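PDB 3NYI: fat acid-binding protein from Eubacterium ventriosum, which binds stearic acid and probably serves as a fatty-acid-binding protein of the DegV family. Local coordinates for residues V32-D35 against Y39-D42; D75-F80 against F85-F90; I135-R140 against N235-V240; G181-A186 against V193-I198. All blocks are in the same frame, centred on the assembly; numbering follows the deposited sequence.

Contact 1. Residues V32-D35 against Y39-D42; sequences VSFD and YYRD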
# COMPACT_ATOMS: atom_id res chain seq x y z
N VAL A 32 5.33 -13.68 5.75
CA VAL A 32 4.06 -14.37 5.91
C VAL A 32 4.28 -15.80 6.42
O VAL A 32 5.32 -16.40 6.13
CB VAL A 32 3.26 -14.37 4.60
CG1 VAL A 32 4.06 -15.02 3.48
CG2 VAL A 32 1.94 -15.08 4.79
N SER A 33 3.34 -16.31 7.21
CA SER A 33 3.40 -17.69 7.70
C SER A 33 2.04 -18.34 7.52
O SER A 33 1.01 -17.72 7.76
CB SER A 33 3.80 -17.77 9.17
OG SER A 33 3.73 -19.12 9.64
N PHE A 34 2.05 -19.60 7.10
CA PHE A 34 0.81 -20.35 6.94
C PHE A 34 0.49 -21.23 8.14
O PHE A 34 -0.67 -21.52 8.40
CB PHE A 34 0.85 -21.15 5.65
CG PHE A 34 1.07 -20.30 4.44
CD1 PHE A 34 0.03 -19.55 3.92
CD2 PHE A 34 2.33 -20.18 3.87
CE1 PHE A 34 0.22 -18.73 2.83
CE2 PHE A 34 2.53 -19.36 2.78
CZ PHE A 34 1.48 -18.63 2.26
N ASP A 35 1.51 -21.63 8.88
CA ASP A 35 1.31 -22.49 10.04
C ASP A 35 1.56 -21.77 11.36
O ASP A 35 1.35 -22.34 12.43
CB ASP A 35 2.18 -23.75 9.95
CG ASP A 35 3.66 -23.44 9.87
OD1 ASP A 35 4.07 -22.29 10.14
OD2 ASP A 35 4.43 -24.37 9.53
N TYR A 39 8.10 -18.72 8.77
CA TYR A 39 7.81 -17.48 8.04
C TYR A 39 8.67 -17.34 6.79
O TYR A 39 9.82 -17.79 6.76
CB TYR A 39 8.02 -16.26 8.94
CG TYR A 39 6.91 -16.03 9.92
CD1 TYR A 39 6.75 -16.87 11.02
CD2 TYR A 39 6.02 -14.97 9.77
CE1 TYR A 39 5.73 -16.67 11.94
CE2 TYR A 39 4.99 -14.76 10.68
CZ TYR A 39 4.85 -15.61 11.76
OH TYR A 39 3.83 -15.41 12.66
N TYR A 40 8.09 -16.71 5.77
CA TYR A 40 8.73 -16.49 4.47
C TYR A 40 8.69 -15.02 4.12
O TYR A 40 7.62 -14.42 4.12
CB TYR A 40 7.97 -17.26 3.39
CG TYR A 40 7.88 -18.73 3.69
CD1 TYR A 40 8.99 -19.54 3.56
CD2 TYR A 40 6.68 -19.30 4.12
CE1 TYR A 40 8.93 -20.88 3.85
CE2 TYR A 40 6.61 -20.65 4.41
CZ TYR A 40 7.74 -21.43 4.27
OH TYR A 40 7.70 -22.77 4.56
N ARG A 41 9.85 -14.45 3.79
CA ARG A 41 9.93 -13.06 3.38
C ARG A 41 9.23 -12.80 2.06
O ARG A 41 9.49 -13.46 1.05
CB ARG A 41 11.39 -12.58 3.35
CG ARG A 41 12.01 -12.49 4.74
CD ARG A 41 13.51 -12.30 4.65
NE ARG A 41 14.09 -13.31 3.77
CZ ARG A 41 15.33 -13.29 3.31
NH1 ARG A 41 16.16 -12.30 3.63
NH2 ARG A 41 15.75 -14.28 2.53
N ASP A 42 8.31 -11.83 2.11
CA ASP A 42 7.46 -11.42 1.00
C ASP A 42 8.27 -11.20 -0.27
O ASP A 42 9.17 -10.36 -0.32
CB ASP A 42 6.73 -10.13 1.44
CG ASP A 42 5.83 -9.52 0.36
OD1 ASP A 42 5.67 -10.13 -0.72
OD2 ASP A 42 5.29 -8.41 0.64
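With CG anti to its own carbonyl carbon (chi1 -77°), Y39 lays its ring over S33, whose OG stands anti to the backbone N (chi1 175°) and leaves CB to meet the aromatic face. S33 CB sits 3.3 Å from the centroid of the Y39 ring, only 2° off the ring normal, a CH-pi contact over the ring centre. A serine suits this place because its CB is slim enough for the ring to close down on it, while OG turns back to the carbonyl of T38. The Y39 side chain is about 7 Å from the bound stearic acid. On the other face of the hairpin lie V32 and Y40, a hydrogen-bonded antiparallel pair: V32 N gives to Y40 O at 2.9 Å, and Y40 N gives to V32 O at 2.8 Å. V32 O also receives a CA-H...O contact from Y39 CA at 3.3 Å. Farther out, F34 turns a ring edge to Y40, with CD2 4.3 Å from Y40 CE2, and R54 makes a cation-pi contact with F34. V32, branched at CB and buried, packs against helix 274-280. The arrangement is a beta hairpin, strand 25-33 returning as 39-41, at the border of the N-terminal sheet.

Contact 2. Residues D75-F80 against F85-F90; sequences DVFRSF and FPVVCF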
# COMPACT_ATOMS: atom_id res chain seq x y z
N ASP A 75 20.45 -3.35 8.23
CA ASP A 75 21.42 -3.77 7.23
C ASP A 75 21.29 -2.98 5.91
O ASP A 75 22.29 -2.64 5.28
CB ASP A 75 21.32 -5.28 6.97
CG ASP A 75 21.80 -6.12 8.17
OD1 ASP A 75 22.44 -5.59 9.10
OD2 ASP A 75 21.52 -7.34 8.17
N VAL A 76 20.06 -2.67 5.51
CA VAL A 76 19.86 -1.83 4.33
C VAL A 76 20.34 -0.40 4.59
O VAL A 76 21.12 0.15 3.81
CB VAL A 76 18.38 -1.85 3.88
CG1 VAL A 76 18.14 -0.84 2.76
CG2 VAL A 76 17.99 -3.25 3.45
N PHE A 77 19.90 0.19 5.70
CA PHE A 77 20.33 1.55 6.02
C PHE A 77 21.85 1.64 6.07
O PHE A 77 22.45 2.56 5.53
CB PHE A 77 19.75 2.03 7.36
CG PHE A 77 18.24 2.13 7.39
CD1 PHE A 77 17.48 2.03 6.24
CD2 PHE A 77 17.59 2.34 8.60
CE1 PHE A 77 16.10 2.12 6.28
CE2 PHE A 77 16.21 2.43 8.66
CZ PHE A 77 15.46 2.33 7.50
N ARG A 78 22.47 0.67 6.74
CA ARG A 78 23.91 0.67 6.94
C ARG A 78 24.69 0.63 5.63
O ARG A 78 25.63 1.40 5.43
CB ARG A 78 24.33 -0.52 7.82
CG ARG A 78 25.48 -0.21 8.76
CD ARG A 78 25.94 -1.46 9.50
NE ARG A 78 24.84 -2.14 10.18
CZ ARG A 78 24.48 -1.92 11.44
NH1 ARG A 78 25.13 -1.03 12.18
NH2 ARG A 78 23.46 -2.60 11.96
N SER A 79 24.28 -0.24 4.72
CA SER A 79 25.01 -0.40 3.46
C SER A 79 24.97 0.88 2.61
O SER A 79 25.96 1.24 1.97
CB SER A 79 24.48 -1.59 2.66
OG SER A 79 23.20 -1.33 2.12
N PHE A 80 23.83 1.56 2.60
CA PHE A 80 23.73 2.83 1.88
C PHE A 80 24.54 3.93 2.58
O PHE A 80 25.29 4.66 1.93
CB PHE A 80 22.27 3.27 1.73
CG PHE A 80 21.48 2.44 0.76
CD1 PHE A 80 22.01 2.08 -0.48
CD2 PHE A 80 20.19 2.02 1.07
CE1 PHE A 80 21.27 1.32 -1.38
CE2 PHE A 80 19.45 1.25 0.17
CZ PHE A 80 19.99 0.90 -1.05
N PHE A 85 25.38 7.73 1.04
CA PHE A 85 24.04 8.03 0.53
C PHE A 85 23.09 8.43 1.66
O PHE A 85 23.01 7.73 2.68
CB PHE A 85 23.44 6.81 -0.17
CG PHE A 85 23.94 6.58 -1.56
CD1 PHE A 85 23.56 7.41 -2.60
CD2 PHE A 85 24.76 5.49 -1.84
CE1 PHE A 85 24.01 7.18 -3.89
CE2 PHE A 85 25.20 5.25 -3.13
CZ PHE A 85 24.83 6.11 -4.16
N PRO A 86 22.35 9.53 1.47
CA PRO A 86 21.24 9.85 2.37
C PRO A 86 20.11 8.85 2.09
O PRO A 86 19.96 8.42 0.95
CB PRO A 86 20.81 11.26 1.94
CG PRO A 86 21.85 11.73 1.00
CD PRO A 86 22.48 10.53 0.40
N VAL A 87 19.34 8.49 3.11
CA VAL A 87 18.31 7.47 2.94
C VAL A 87 16.93 8.02 3.28
O VAL A 87 16.76 8.72 4.28
CB VAL A 87 18.60 6.25 3.86
CG1 VAL A 87 17.41 5.29 3.85
CG2 VAL A 87 19.86 5.54 3.43
N VAL A 88 15.94 7.71 2.46
CA VAL A 88 14.56 8.00 2.80
C VAL A 88 13.73 6.73 2.76
O VAL A 88 13.67 6.05 1.74
CB VAL A 88 13.91 9.02 1.83
CG1 VAL A 88 12.55 9.40 2.34
CG2 VAL A 88 14.80 10.24 1.69
N CYS A 89 13.08 6.41 3.88
CA CYS A 89 12.41 5.13 4.02
C CYS A 89 10.91 5.27 4.32
O CYS A 89 10.55 5.88 5.33
CB CYS A 89 13.10 4.33 5.13
SG CYS A 89 12.36 2.73 5.46
N PHE A 90 10.06 4.70 3.47
CA PHE A 90 8.60 4.73 3.66
C PHE A 90 8.08 3.41 4.22
O PHE A 90 8.52 2.34 3.81
CB PHE A 90 7.88 4.98 2.34
CG PHE A 90 8.18 6.30 1.72
CD1 PHE A 90 7.30 7.37 1.90
CD2 PHE A 90 9.32 6.49 0.96
CE1 PHE A 90 7.57 8.60 1.33
CE2 PHE A 90 9.59 7.72 0.38
CZ PHE A 90 8.72 8.78 0.57
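This is a buried helix-on-sheet contact in the N-terminal alpha/beta domain, where helix 70-81 runs nearly antiparallel to strand 87-91, the two halves of an alpha-beta unit joined by a short connection. The local axes lie 9.8 Å apart and make an angle of 160°. V87 and C89 point toward the helix; F77 meets both, whereas F80, about one turn later, meets V87 and F85. F80 puts its CB 3.7 Å from V87 CG2, while the other methyl of the same valine, CG1, lies 4.0 Å from F77 CD1. One branched residue thus serves both phenylalanines, the side chains of F77 and V87 crossing at about a right angle. Valine suits a central strand whose face must be filled by a short, branched hydrocarbon. The large flat ring of F77 spans from helix to strand and reaches C89, whereas F80 makes its contact at CB. Neighbouring strands complete the packing: V8 of strand 6-10 touches both F80 and V87, and I119 of strand 119-123 touches F77. Beyond the helix, F85 N donates to F80 O at 3.2 Å from above the carbonyl plane, a bond that ties the end of the helix segment to the start of the strand segment; the same oxygen lies at the edge of the F85 ring. Farther along the strand, at C89, is a sulfur-aromatic contact: with SG anti to the backbone N (chi1 178°), C89 carries its sulfur to the edge of the F77 ring, in its plane, where SG lies 3.7 Å from CZ.

Contact 3. Residues I135-R140 against N235-V240; sequences IDQFVR and NFIVSV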
# COMPACT_ATOMS: atom_id res chain seq x y z
N ILE A 135 5.11 7.14 -2.73
CA ILE A 135 6.50 6.97 -3.08
C ILE A 135 6.77 7.56 -4.46
O ILE A 135 7.74 8.27 -4.68
CB ILE A 135 6.89 5.49 -3.06
CG1 ILE A 135 6.93 5.00 -1.61
CG2 ILE A 135 8.24 5.31 -3.70
CD1 ILE A 135 6.90 3.45 -1.47
N ASP A 136 5.87 7.27 -5.39
CA ASP A 136 6.01 7.80 -6.75
C ASP A 136 5.96 9.33 -6.81
O ASP A 136 6.70 9.94 -7.59
CB ASP A 136 4.97 7.17 -7.68
CG ASP A 136 5.16 7.60 -9.13
OD1 ASP A 136 6.26 7.34 -9.69
OD2 ASP A 136 4.23 8.22 -9.68
N GLN A 137 5.13 9.97 -5.99
CA GLN A 137 5.16 11.43 -5.95
C GLN A 137 6.54 11.89 -5.47
O GLN A 137 7.09 12.84 -6.01
CB GLN A 137 4.06 12.00 -5.05
CG GLN A 137 2.67 11.93 -5.67
CD GLN A 137 2.55 12.79 -6.93
OE1 GLN A 137 2.91 13.96 -6.92
NE2 GLN A 137 2.07 12.19 -8.02
N PHE A 138 7.10 11.20 -4.49
CA PHE A 138 8.42 11.55 -3.98
C PHE A 138 9.49 11.34 -5.05
O PHE A 138 10.36 12.19 -5.24
CB PHE A 138 8.77 10.71 -2.73
CG PHE A 138 9.75 11.39 -1.82
CD1 PHE A 138 9.31 12.35 -0.92
CD2 PHE A 138 11.10 11.09 -1.89
CE1 PHE A 138 10.21 13.01 -0.10
CE2 PHE A 138 12.01 11.73 -1.06
CZ PHE A 138 11.56 12.69 -0.17
N VAL A 139 9.43 10.20 -5.73
CA VAL A 139 10.35 9.92 -6.84
C VAL A 139 10.25 11.01 -7.91
O VAL A 139 11.27 11.49 -8.42
CB VAL A 139 10.07 8.54 -7.48
CG1 VAL A 139 10.81 8.40 -8.82
CG2 VAL A 139 10.46 7.41 -6.51
N ARG A 140 9.03 11.41 -8.23
CA ARG A 140 8.80 12.49 -9.20
C ARG A 140 9.46 13.80 -8.76
O ARG A 140 10.16 14.44 -9.55
CB ARG A 140 7.31 12.72 -9.42
CG ARG A 140 6.60 11.60 -10.15
CD ARG A 140 5.10 11.86 -10.18
NE ARG A 140 4.37 10.76 -10.79
CZ ARG A 140 3.48 10.92 -11.77
NH1 ARG A 140 3.20 12.13 -12.23
NH2 ARG A 140 2.87 9.86 -12.27
N ASN A 235 -6.56 17.21 -10.82
CA ASN A 235 -5.39 17.40 -9.98
C ASN A 235 -4.90 16.13 -9.30
O ASN A 235 -4.01 16.20 -8.46
CB ASN A 235 -5.63 18.52 -8.97
CG ASN A 235 -5.73 19.90 -9.64
OD1 ASN A 235 -5.27 20.11 -10.77
ND2 ASN A 235 -6.33 20.85 -8.93
N PHE A 236 -5.47 14.99 -9.67
CA PHE A 236 -5.12 13.69 -9.05
C PHE A 236 -4.49 12.69 -10.01
O PHE A 236 -4.79 12.69 -11.21
CB PHE A 236 -6.36 13.04 -8.41
CG PHE A 236 -6.79 13.70 -7.14
CD1 PHE A 236 -6.47 13.14 -5.92
CD2 PHE A 236 -7.51 14.89 -7.17
CE1 PHE A 236 -6.86 13.76 -4.73
CE2 PHE A 236 -7.91 15.51 -5.99
CZ PHE A 236 -7.58 14.96 -4.77
N ILE A 237 -3.62 11.84 -9.47
CA ILE A 237 -3.14 10.63 -10.13
C ILE A 237 -4.04 9.47 -9.70
O ILE A 237 -4.42 9.38 -8.55
CB ILE A 237 -1.71 10.30 -9.64
CG1 ILE A 237 -0.74 11.41 -10.07
CG2 ILE A 237 -1.26 8.93 -10.16
CD1 ILE A 237 -0.68 11.61 -11.58
N VAL A 238 -4.39 8.58 -10.62
CA VAL A 238 -5.27 7.47 -10.29
C VAL A 238 -4.65 6.14 -10.74
O VAL A 238 -4.18 6.02 -11.88
CB VAL A 238 -6.66 7.66 -10.92
CG1 VAL A 238 -7.60 6.55 -10.50
CG2 VAL A 238 -7.24 9.02 -10.55
N SER A 239 -4.61 5.15 -9.84
CA SER A 239 -4.11 3.81 -10.19
C SER A 239 -5.01 2.74 -9.60
O SER A 239 -5.76 3.01 -8.66
CB SER A 239 -2.68 3.59 -9.72
OG SER A 239 -1.77 4.45 -10.39
N VAL A 240 -4.92 1.53 -10.15
CA VAL A 240 -5.77 0.42 -9.73
C VAL A 240 -4.96 -0.69 -9.04
O VAL A 240 -3.79 -0.93 -9.39
CB VAL A 240 -6.56 -0.17 -10.94
CG1 VAL A 240 -7.07 -1.57 -10.63
CG2 VAL A 240 -7.72 0.76 -11.34
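Helix residues 135-140 stand across from strand residues 235-240 with the backbones well apart: the closest approach of alpha carbons is 9.3 Å, between Q137 and I237, so long side chains must span the interval. I237 points toward the helix and meets two of them. Its CG1 lies 3.6 Å from Q137 NE2, and its CD1 lies 4.0 Å from both NH1 and NH2 of R140. The glutamine reaches the isoleucine because its chain is bent about the CB-CG bond (chi2 -64°), whereas R140 stays extended from CG to NE and comes from the opposite direction to I237, whose CG1 lies over one guanidinium face, toward its rim. The polar ends find their partners to the side: Q137 OE1 accepts from the backbone N of Y293, and R140 NH2 forms a salt bridge with D265. One helical turn back, D136 receives R140 NE at OD2, 2.8 Å away with an N-H...O angle of 159°; this salt bridge lies near the guanidinium plane but meets OD2 from above the carboxylate plane. D136 OD1 is hydrogen-bonded to Y19 OH, so the carboxylate is held on both oxygens. A leucine in place of R140 would probably leave D136 and D265 without their shared positive mate and I237 without the guanidinium beside it. Arginine suits the site because it is long enough to bridge two acids while offering a face to a hydrocarbon. In this DegV-family fold, helix 128-143 thus lies between the first sheet, where F138 meets F90, and strand 236-242 of the second.

Contact 4. Residues G181-A186 against V193-I198; sequences GKVATA and VKPVII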
# COMPACT_ATOMS: atom_id res chain seq x y z
N GLY A 181 -11.17 -2.91 12.32
CA GLY A 181 -11.59 -1.66 12.92
C GLY A 181 -13.01 -1.23 12.60
O GLY A 181 -13.98 -1.99 12.80
N LYS A 182 -13.15 -0.02 12.09
CA LYS A 182 -14.47 0.58 11.87
C LYS A 182 -15.29 -0.06 10.74
O LYS A 182 -16.47 0.26 10.55
CB LYS A 182 -14.33 2.09 11.64
CG LYS A 182 -14.02 2.85 12.91
CD LYS A 182 -13.73 4.32 12.63
CE LYS A 182 -13.46 5.08 13.92
NZ LYS A 182 -12.24 4.59 14.64
N VAL A 183 -14.67 -0.96 9.98
CA VAL A 183 -15.40 -1.68 8.94
C VAL A 183 -16.32 -2.75 9.55
O VAL A 183 -17.26 -3.21 8.91
CB VAL A 183 -14.43 -2.28 7.91
CG1 VAL A 183 -15.16 -3.18 6.92
CG2 VAL A 183 -13.68 -1.15 7.19
N ALA A 184 -16.07 -3.14 10.80
CA ALA A 184 -16.98 -4.06 11.49
C ALA A 184 -18.15 -3.30 12.10
O ALA A 184 -17.98 -2.54 13.05
CB ALA A 184 -16.25 -4.88 12.57
N THR A 185 -19.34 -3.49 11.54
CA THR A 185 -20.54 -2.88 12.09
C THR A 185 -21.69 -3.88 12.06
O THR A 185 -21.53 -4.99 11.54
CB THR A 185 -20.95 -1.57 11.34
OG1 THR A 185 -21.59 -1.90 10.10
CG2 THR A 185 -19.73 -0.69 11.06
N ALA A 186 -22.83 -3.51 12.61
CA ALA A 186 -23.98 -4.40 12.61
C ALA A 186 -24.33 -4.76 11.18
O ALA A 186 -24.52 -5.94 10.85
CB ALA A 186 -25.16 -3.76 13.32
N VAL A 193 -23.13 -10.04 3.16
CA VAL A 193 -22.74 -8.66 2.90
C VAL A 193 -21.23 -8.48 2.79
O VAL A 193 -20.45 -9.13 3.49
CB VAL A 193 -23.32 -7.69 3.96
CG1 VAL A 193 -23.02 -6.25 3.59
CG2 VAL A 193 -24.82 -7.90 4.10
N LYS A 194 -20.82 -7.60 1.88
CA LYS A 194 -19.43 -7.16 1.77
C LYS A 194 -19.40 -5.65 1.84
O LYS A 194 -20.35 -4.97 1.43
CB LYS A 194 -18.77 -7.64 0.47
CG LYS A 194 -18.71 -9.16 0.28
CD LYS A 194 -20.00 -9.65 -0.34
CE LYS A 194 -19.95 -11.12 -0.71
NZ LYS A 194 -21.26 -11.56 -1.28
N PRO A 195 -18.30 -5.11 2.38
CA PRO A 195 -18.12 -3.66 2.52
C PRO A 195 -17.51 -3.00 1.30
O PRO A 195 -16.75 -3.61 0.56
CB PRO A 195 -17.14 -3.56 3.69
CG PRO A 195 -16.27 -4.81 3.53
CD PRO A 195 -17.23 -5.88 3.04
N VAL A 196 -17.89 -1.74 1.08
CA VAL A 196 -17.09 -0.86 0.27
C VAL A 196 -16.27 -0.12 1.31
O VAL A 196 -16.82 0.42 2.27
CB VAL A 196 -17.95 0.17 -0.49
CG1 VAL A 196 -17.06 1.19 -1.18
CG2 VAL A 196 -18.87 -0.53 -1.49
N ILE A 197 -14.96 -0.10 1.13
CA ILE A 197 -14.07 0.40 2.17
C ILE A 197 -13.29 1.60 1.65
O ILE A 197 -12.91 1.66 0.49
CB ILE A 197 -13.07 -0.71 2.62
CG1 ILE A 197 -13.83 -1.96 3.09
CG2 ILE A 197 -12.10 -0.19 3.72
CD1 ILE A 197 -12.92 -3.16 3.39
N ILE A 198 -13.03 2.56 2.54
CA ILE A 198 -12.23 3.71 2.20
C ILE A 198 -11.04 3.77 3.12
O ILE A 198 -11.21 3.71 4.34
CB ILE A 198 -13.02 5.04 2.37
CG1 ILE A 198 -14.28 5.04 1.51
CG2 ILE A 198 -12.11 6.23 2.05
CD1 ILE A 198 -15.18 6.26 1.72
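V183 faces P195 and I197 from the loop that precedes their strand, and its side chain can be followed outward as a fork. From CB, which points toward the strand, CG1 goes anti to the backbone N (chi1 173°) and reaches the proline ring, 3.8 Å from P195 CB and 3.9 Å from P195 CG. The other branch, CG2, anti to the carbonyl carbon, heads for I197 instead, 3.9 Å from its CG2 methyl and 4.2 Å from its CG1. The valine therefore bridges two residues of the strand, two positions apart, and crosses each at about a right angle. All of this is van der Waals contact between hydrocarbons, which explains the residue types: the branch at CB supplies two methyls on a short stem, the proline ring gives a rigid apolar surface, and the isoleucine has several carbons with which to meet the fork. An alanine at V183 is likely to open a gap between the loop and the strand, leaving P195 CB and I197 CG2 without the methyls that now lie against them. The backbone nearby is folded tightly, A184 N bonding to G181 O at 3.1 Å, and V183 O accepts from T188 OG1 farther along the loop. The side chain of I197 lies about 6 Å from the bound stearic acid. Around this site, L171 touches V183 and P195, strand 203-210 meets P195 and I197 through L206 and I204, F166 of strand 163-167 touches I197, and helix 213-231 packs on V196, whose side chain points away from the loop.

How the contacts relate
Contacts 1 and 2 reach the same N-terminal sheet, contacts 3 and 4 the second mixed sheet, and contact 4 is nested inside the chain segment that contact 3 closes. Contacts 2, 3 and 4 are buried, whereas contact 1 is only partly so. Their chemistry follows: contact 1 relies on backbone hydrogen bonds and a CH-pi contact, contact 2 on aromatic and sulfur packing, contact 4 on hydrocarbon alone, and contact 3 on polar ends meeting an isoleucine beside salt bridges. Contacts 2 and 3 touch directly, F90 CZ lying 3.7 Å from F138 CG, while contacts 1 and 4 come nearest to the stearic acid.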